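Local coordinates for protein glycerol dehydratase (Clostridium butyricum, PDB 1R9D) that probably dehydrates glycerol without vitamin B12, as a lyase of the glycyl radical family related to pyruvate formate lyase, at residues A[169-172]-A[173-177]; A[286-289]-A[290-294]; A[591-594]-A[595-599]. All blocks are in the same frame, centred on the assembly; numbering follows the deposited sequence.

How the contacts relate
Contacts 1 and 2 are neighbours, their centres about 13 Å apart, and each lies at the start of a helix: 169-190 for contact 1, 288-298 for contact 2. They touch through Leu173, whose CD1 lies 3.8 Å from Met292 SD, and through Tyr169, whose CD1 lies 3.7 Å from Tyr291 OH. Helix 260-277 packs against both, its Phe267 meeting Tyr169 as well as Phe288 and Tyr291. The side chain of Tyr169 is about 13 Å from bound glycerol. Contact 3, in the short helix 590-597, stands across the centre of the chain, with its own centre about 60 Å from contact 1 and about 52 Å from contact 2.

Contact 1 of 3, residues A[169-172]-A[173-177]; sequences YGKV and LRVGF
Leu173 N and Tyr169 O form the first of the i to i+4 backbone bonds that open helix 169-190, 3.0 Å long. Two residues on, Lys171 O accepts from Val175 N at 3.0 Å, while Arg174 N bonds Gly170 O and only weakly shares Lys171 O. The side chains of Lys171 and Arg174 run obliquely past each other. Lys171 is fully extended, while Arg174 bends at its third torsion (chi3 77°), which turns the guanidinium back along the helix until NH1 is 4.0 Å from Lys171 CA. The lysine ammonium forms a salt bridge with Glu183, and its NZ stays 6.2 Å from Arg174 NH2, so the two like charges are near but not in contact.

Another side of the helix is apolar and buried. Leu173 fits against Tyr291, Met292 and Tyr295 of helix 288-298 and against Leu266 of helix 260-277, whereas Val172 and Tyr169 both meet Ile270. The phenol OH of Tyr169 is hydrogen-bonded to His271 ND1, which anchors the ring. Gly176 has a positive phi (68°), yet its N still bonds Val172 O at 2.7 Å, and just beyond it Phe177 CE2 approaches Val172 CG1 to 4.2 Å.

Contact 2 of 3, residues A[286-289]-A[290-294]; sequences ARFD and QYMYP
The Phe288 ring carries Met292 CG on one face, 3.4 Å from its centroid and almost on the ring normal, while Tyr291 OH sits at its edge, 3.7 Å from Phe288 CD1. Phe288 swings CG to the side opposite its own backbone N. The first torsion of Met292, with CG anti to the carbonyl carbon, puts that atom over the ring, and the bends at the second and third torsions keep SD and CE close, SD obliquely at 4.6 Å from the Phe288 centroid, a Met-aromatic contact. The Tyr291 ring in turn takes Phe288 CA over one face in a CH-pi contact, toward the rim; the two ring planes stand at 75°. A third flat group, the Arg287 guanidinium, is covered on one face by Gln290 CG, with the amide of Gln290 stacked at 28° to it.

These side chains surround the start of helix 288-298, where Arg287 is the N-cap residue and the centre of an inverse gamma turn. Arg287 O accepts from Gln290 N at 2.9 Å and, weakly, from Tyr291 N; Phe288 O receives Met292 N at 3.0 Å. Gln290 folds back at its second torsion, which brings NE2 beside Asp289 for a weak bond to OD2, the carboxylate and amide planes being 80° apart. Both groups are held more firmly from outside: Asp289 OD2 by Ser359 OG and Gly345 N, Gln290 NE2 by Ala354 O. Arg287 NH1 makes a salt bridge with Asp427, which probably offsets the nearby charge of Arg379, and NH2 bonds Gly345 O and Gln347 O. Tyr291 OH is hydrogen-bonded to Pro285 O, just before the turn, and this fixes the far end of the ring.

Contact 3 of 3, residues A[591-594]-A[595-599]; sequences EIQA and LLKNA
Gln593 O accepts the shortest backbone bond across the contact, from Lys597 N at 2.8 Å and close to straight (165°). Farther out from the backbone the two side chains cross obliquely: the CE methylene of Lys597 rests 3.3 Å from Gln593 NE2 and 3.6 Å from Gln593 CG, so the CE end of the lysine crosses over the glutamine's CG and amide. Both chains are extended beyond CG. Gln593 NE2 is itself tied to Gly658 O, a bond that holds the amide in place beside the lysine.

Successive i to i+4 bonds run from Leu596 N to Ile592 O and from Asn598 N to Ala594 O, and a weaker one joins Leu595 N to Glu591 O. Toward the end of the helix, Ala599 N bonds Leu596 O, and Lys601 NZ reaches Leu596 O, Ala599 O and, weakly, Lys597 O, where its positive charge probably interacts favourably with the carbonyl end of the helix.

The apolar side faces helix 575-583, with Ile592 against Thr581 and Leu596 against Leu578; Phe586, in the loop between the two helices, touches both Leu596 and Gln593.

Contact 1 of 3, residues A[169-172]-A[173-177]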
loop_
_atom_site.group_PDB
_atom_site.type_symbol
_atom_site.label_atom_id
_atom_site.label_comp_id
_atom_site.label_asym_id
_atom_site.label_seq_id
_atom_site.Cartn_x
_atom_site.Cartn_y
_atom_site.Cartn_z
ATOM N N TYR A 169 -26.943 -11.321 2.869
ATOM C CA TYR A 169 -27.294 -12.678 3.294
ATOM C C TYR A 169 -28.185 -13.363 2.264
ATOM O O TYR A 169 -28.005 -14.541 1.960
ATOM C CB TYR A 169 -28.030 -12.669 4.644
ATOM C CG TYR A 169 -27.213 -12.225 5.840
ATOM C CD1 TYR A 169 -27.236 -10.897 6.274
ATOM C CD2 TYR A 169 -26.440 -13.140 6.561
ATOM C CE1 TYR A 169 -26.511 -10.491 7.400
ATOM C CE2 TYR A 169 -25.713 -12.746 7.690
ATOM C CZ TYR A 169 -25.756 -11.421 8.103
ATOM O OH TYR A 169 -25.058 -11.031 9.224
ATOM N N GLY A 170 -29.151 -12.616 1.736
ATOM C CA GLY A 170 -30.073 -13.163 0.757
ATOM C C GLY A 170 -29.404 -13.741 -0.473
ATOM O O GLY A 170 -29.833 -14.770 -0.993
ATOM N N LYS A 171 -28.348 -13.084 -0.941
ATOM C CA LYS A 171 -27.634 -13.546 -2.123
ATOM C C LYS A 171 -26.910 -14.861 -1.875
ATOM O O LYS A 171 -27.002 -15.781 -2.684
ATOM C CB LYS A 171 -26.621 -12.497 -2.580
ATOM C CG LYS A 171 -25.834 -12.896 -3.820
ATOM C CD LYS A 171 -24.852 -11.800 -4.214
ATOM C CE LYS A 171 -24.080 -12.156 -5.473
ATOM N NZ LYS A 171 -23.102 -11.082 -5.827
ATOM N N VAL A 172 -26.182 -14.945 -0.768
ATOM C CA VAL A 172 -25.444 -16.159 -0.447
ATOM C C VAL A 172 -26.386 -17.330 -0.166
ATOM O O VAL A 172 -26.071 -18.474 -0.491
ATOM C CB VAL A 172 -24.511 -15.951 0.763
ATOM C CG1 VAL A 172 -23.704 -17.224 1.014
ATOM C CG2 VAL A 172 -23.575 -14.777 0.503
ATOM N N LEU A 173 -27.535 -17.051 0.439
ATOM C CA LEU A 173 -28.502 -18.110 0.721
ATOM C C LEU A 173 -28.977 -18.710 -0.595
ATOM O O LEU A 173 -29.246 -19.910 -0.686
ATOM C CB LEU A 173 -29.707 -17.560 1.501
ATOM C CG LEU A 173 -29.499 -17.301 2.994
ATOM C CD1 LEU A 173 -30.711 -16.584 3.573
ATOM C CD2 LEU A 173 -29.278 -18.623 3.713
ATOM N N ARG A 174 -29.068 -17.872 -1.622
ATOM C CA ARG A 174 -29.526 -18.322 -2.929
ATOM C C ARG A 174 -28.472 -19.067 -3.748
ATOM O O ARG A 174 -28.748 -20.142 -4.284
ATOM C CB ARG A 174 -30.039 -17.136 -3.753
ATOM C CG ARG A 174 -30.628 -17.543 -5.095
ATOM C CD ARG A 174 -31.098 -16.355 -5.917
ATOM N NE ARG A 174 -29.999 -15.628 -6.544
ATOM C CZ ARG A 174 -29.593 -14.415 -6.177
ATOM N NH1 ARG A 174 -30.194 -13.783 -5.178
ATOM N NH2 ARG A 174 -28.593 -13.826 -6.822
ATOM N N VAL A 175 -27.268 -18.507 -3.836
ATOM C CA VAL A 175 -26.209 -19.104 -4.647
ATOM C C VAL A 175 -25.148 -19.907 -3.909
ATOM O O VAL A 175 -24.346 -20.604 -4.537
ATOM C CB VAL A 175 -25.493 -18.021 -5.482
ATOM C CG1 VAL A 175 -26.516 -17.237 -6.292
ATOM C CG2 VAL A 175 -24.706 -17.094 -4.570
ATOM N N GLY A 176 -25.129 -19.806 -2.585
ATOM C CA GLY A 176 -24.150 -20.542 -1.805
ATOM C C GLY A 176 -22.730 -20.051 -2.004
ATOM O O GLY A 176 -22.469 -19.194 -2.852
ATOM N N PHE A 177 -21.805 -20.586 -1.216
ATOM C CA PHE A 177 -20.411 -20.193 -1.325
ATOM C C PHE A 177 -19.861 -20.530 -2.709
ATOM O O PHE A 177 -18.928 -19.883 -3.181
ATOM C CB PHE A 177 -19.581 -20.866 -0.229
ATOM C CG PHE A 177 -19.937 -20.410 1.164
ATOM C CD1 PHE A 177 -20.337 -21.326 2.132
ATOM C CD2 PHE A 177 -19.878 -19.059 1.504
ATOM C CE1 PHE A 177 -20.675 -20.907 3.419
ATOM C CE2 PHE A 177 -20.215 -18.628 2.790
ATOM C CZ PHE A 177 -20.614 -19.555 3.749
#

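Contact 2 of 3, residues A[286-289]-A[290-294]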
loop_
_atom_site.group_PDB
_atom_site.type_symbol
_atom_site.label_atom_id
_atom_site.label_comp_id
_atom_site.label_asym_id
_atom_site.label_seq_id
_atom_site.Cartn_x
_atom_site.Cartn_y
_atom_site.Cartn_z
ATOM N N ALA A 286 -30.116 -7.535 10.042
ATOM C CA ALA A 286 -31.031 -6.598 9.394
ATOM C C ALA A 286 -32.400 -7.206 9.071
ATOM O O ALA A 286 -33.026 -7.800 9.946
ATOM C CB ALA A 286 -30.391 -6.019 8.135
ATOM N N ARG A 287 -32.856 -7.077 7.824
ATOM C CA ARG A 287 -34.188 -7.561 7.439
ATOM C C ARG A 287 -34.359 -9.072 7.294
ATOM O O ARG A 287 -34.747 -9.572 6.236
ATOM C CB ARG A 287 -34.644 -6.868 6.150
ATOM C CG ARG A 287 -34.527 -5.350 6.192
ATOM C CD ARG A 287 -35.351 -4.695 5.095
ATOM N NE ARG A 287 -36.775 -4.621 5.432
ATOM C CZ ARG A 287 -37.709 -4.137 4.617
ATOM N NH1 ARG A 287 -37.371 -3.694 3.414
ATOM N NH2 ARG A 287 -38.980 -4.071 5.009
ATOM N N PHE A 288 -34.096 -9.777 8.386
ATOM C CA PHE A 288 -34.193 -11.232 8.463
ATOM C C PHE A 288 -35.532 -11.751 7.932
ATOM O O PHE A 288 -35.579 -12.738 7.194
ATOM C CB PHE A 288 -34.017 -11.647 9.928
ATOM C CG PHE A 288 -33.928 -13.133 10.152
ATOM C CD1 PHE A 288 -32.726 -13.811 9.966
ATOM C CD2 PHE A 288 -35.033 -13.841 10.622
ATOM C CE1 PHE A 288 -32.625 -15.179 10.254
ATOM C CE2 PHE A 288 -34.942 -15.203 10.912
ATOM C CZ PHE A 288 -33.735 -15.871 10.730
ATOM N N ASP A 289 -36.619 -11.082 8.300
ATOM C CA ASP A 289 -37.941 -11.507 7.864
ATOM C C ASP A 289 -38.135 -11.424 6.355
ATOM O O ASP A 289 -38.908 -12.190 5.780
ATOM C CB ASP A 289 -39.029 -10.702 8.596
ATOM C CG ASP A 289 -39.045 -9.224 8.214
ATOM O OD1 ASP A 289 -37.984 -8.676 7.842
ATOM O OD2 ASP A 289 -40.127 -8.608 8.314
ATOM N N GLN A 290 -37.419 -10.518 5.704
ATOM C CA GLN A 290 -37.552 -10.370 4.264
ATOM C C GLN A 290 -36.802 -11.425 3.451
ATOM O O GLN A 290 -37.340 -11.934 2.466
ATOM C CB GLN A 290 -37.110 -8.969 3.844
ATOM C CG GLN A 290 -37.929 -7.863 4.514
ATOM C CD GLN A 290 -39.421 -8.011 4.261
ATOM O OE1 GLN A 290 -39.858 -8.100 3.116
ATOM N NE2 GLN A 290 -40.212 -8.037 5.335
ATOM N N TYR A 291 -35.576 -11.762 3.838
ATOM C CA TYR A 291 -34.846 -12.772 3.072
ATOM C C TYR A 291 -35.069 -14.208 3.545
ATOM O O TYR A 291 -34.754 -15.153 2.825
ATOM C CB TYR A 291 -33.337 -12.448 3.001
ATOM C CG TYR A 291 -32.603 -12.249 4.312
ATOM C CD1 TYR A 291 -32.284 -13.328 5.137
ATOM C CD2 TYR A 291 -32.190 -10.974 4.710
ATOM C CE1 TYR A 291 -31.567 -13.145 6.326
ATOM C CE2 TYR A 291 -31.476 -10.780 5.896
ATOM C CZ TYR A 291 -31.169 -11.866 6.698
ATOM O OH TYR A 291 -30.477 -11.671 7.873
ATOM N N MET A 292 -35.628 -14.382 4.738
ATOM C CA MET A 292 -35.878 -15.733 5.239
ATOM C C MET A 292 -37.285 -16.226 4.916
ATOM O O MET A 292 -37.512 -17.432 4.804
ATOM C CB MET A 292 -35.666 -15.808 6.754
ATOM C CG MET A 292 -34.227 -15.624 7.212
ATOM S SD MET A 292 -33.079 -16.842 6.508
ATOM C CE MET A 292 -33.367 -18.271 7.588
ATOM N N TYR A 293 -38.227 -15.301 4.751
ATOM C CA TYR A 293 -39.610 -15.678 4.471
ATOM C C TYR A 293 -39.805 -16.571 3.240
ATOM O O TYR A 293 -40.569 -17.539 3.288
ATOM C CB TYR A 293 -40.493 -14.430 4.343
ATOM C CG TYR A 293 -41.934 -14.757 4.016
ATOM C CD1 TYR A 293 -42.748 -15.410 4.940
ATOM C CD2 TYR A 293 -42.467 -14.453 2.767
ATOM C CE1 TYR A 293 -44.059 -15.756 4.623
ATOM C CE2 TYR A 293 -43.773 -14.795 2.438
ATOM C CZ TYR A 293 -44.564 -15.447 3.369
ATOM O OH TYR A 293 -45.851 -15.802 3.035
ATOM N N PRO A 294 -39.130 -16.257 2.122
ATOM C CA PRO A 294 -39.294 -17.092 0.927
ATOM C C PRO A 294 -39.010 -18.576 1.174
ATOM O O PRO A 294 -39.697 -19.440 0.635
ATOM C CB PRO A 294 -38.323 -16.461 -0.062
ATOM C CG PRO A 294 -38.406 -15.005 0.298
ATOM C CD PRO A 294 -38.339 -15.052 1.810
#

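Contact 3 of 3, residues A[591-594]-A[595-599]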
loop_
_atom_site.group_PDB
_atom_site.type_symbol
_atom_site.label_atom_id
_atom_site.label_comp_id
_atom_site.label_asym_id
_atom_site.label_seq_id
_atom_site.Cartn_x
_atom_site.Cartn_y
_atom_site.Cartn_z
ATOM N N GLU A 591 -26.697 28.422 46.070
ATOM C CA GLU A 591 -27.772 29.305 45.634
ATOM C C GLU A 591 -27.654 29.552 44.133
ATOM O O GLU A 591 -28.658 29.744 43.448
ATOM C CB GLU A 591 -27.743 30.635 46.401
ATOM C CG GLU A 591 -26.639 31.603 46.014
ATOM C CD GLU A 591 -25.278 31.236 46.577
ATOM O OE1 GLU A 591 -25.167 30.229 47.312
ATOM O OE2 GLU A 591 -24.312 31.972 46.286
ATOM N N ILE A 592 -26.424 29.543 43.625
ATOM C CA ILE A 592 -26.201 29.747 42.198
ATOM C C ILE A 592 -26.585 28.471 41.451
ATOM O O ILE A 592 -27.186 28.528 40.380
ATOM C CB ILE A 592 -24.722 30.106 41.894
ATOM C CG1 ILE A 592 -24.412 31.505 42.440
ATOM C CG2 ILE A 592 -24.468 30.061 40.390
ATOM C CD1 ILE A 592 -22.996 31.987 42.162
ATOM N N GLN A 593 -26.244 27.323 42.026
ATOM C CA GLN A 593 -26.583 26.048 41.408
ATOM C C GLN A 593 -28.102 25.892 41.307
ATOM O O GLN A 593 -28.614 25.363 40.320
ATOM C CB GLN A 593 -25.994 24.888 42.215
ATOM C CG GLN A 593 -26.418 23.512 41.716
ATOM C CD GLN A 593 -25.790 22.376 42.499
ATOM O OE1 GLN A 593 -25.554 22.492 43.703
ATOM N NE2 GLN A 593 -25.534 21.261 41.822
ATOM N N ALA A 594 -28.820 26.358 42.326
ATOM C CA ALA A 594 -30.277 26.261 42.336
ATOM C C ALA A 594 -30.869 27.090 41.205
ATOM O O ALA A 594 -31.856 26.703 40.578
ATOM C CB ALA A 594 -30.825 26.741 43.676
ATOM N N LEU A 595 -30.256 28.241 40.959
ATOM C CA LEU A 595 -30.691 29.147 39.908
ATOM C C LEU A 595 -30.557 28.431 38.561
ATOM O O LEU A 595 -31.445 28.497 37.707
ATOM C CB LEU A 595 -29.811 30.396 39.942
ATOM C CG LEU A 595 -30.393 31.759 39.578
ATOM C CD1 LEU A 595 -31.702 32.001 40.322
ATOM C CD2 LEU A 595 -29.369 32.827 39.931
ATOM N N LEU A 596 -29.440 27.735 38.390
ATOM C CA LEU A 596 -29.175 26.993 37.166
ATOM C C LEU A 596 -30.131 25.813 37.018
ATOM O O LEU A 596 -30.694 25.599 35.948
ATOM C CB LEU A 596 -27.727 26.498 37.157
ATOM C CG LEU A 596 -26.646 27.579 37.261
ATOM C CD1 LEU A 596 -25.281 26.914 37.247
ATOM C CD2 LEU A 596 -26.765 28.569 36.110
ATOM N N LYS A 597 -30.320 25.051 38.093
ATOM C CA LYS A 597 -31.221 23.903 38.057
ATOM C C LYS A 597 -32.662 24.307 37.775
ATOM O O LYS A 597 -33.419 23.542 37.172
ATOM C CB LYS A 597 -31.178 23.139 39.381
ATOM C CG LYS A 597 -29.887 22.396 39.634
ATOM C CD LYS A 597 -30.000 21.548 40.891
ATOM C CE LYS A 597 -28.731 20.753 41.145
ATOM N NZ LYS A 597 -28.829 19.959 42.407
ATOM N N ASN A 598 -33.043 25.507 38.209
ATOM C CA ASN A 598 -34.408 25.977 38.008
ATOM C C ASN A 598 -34.660 26.621 36.649
ATOM O O ASN A 598 -35.789 27.002 36.342
ATOM C CB ASN A 598 -34.818 26.931 39.137
ATOM C CG ASN A 598 -34.972 26.218 40.477
ATOM O OD1 ASN A 598 -35.362 25.051 40.530
ATOM N ND2 ASN A 598 -34.685 26.926 41.565
ATOM N N ALA A 599 -33.613 26.745 35.836
ATOM C CA ALA A 599 -33.765 27.306 34.495
ATOM C C ALA A 599 -34.563 26.265 33.698
ATOM O O ALA A 599 -34.603 25.095 34.084
ATOM C CB ALA A 599 -32.396 27.534 33.860
#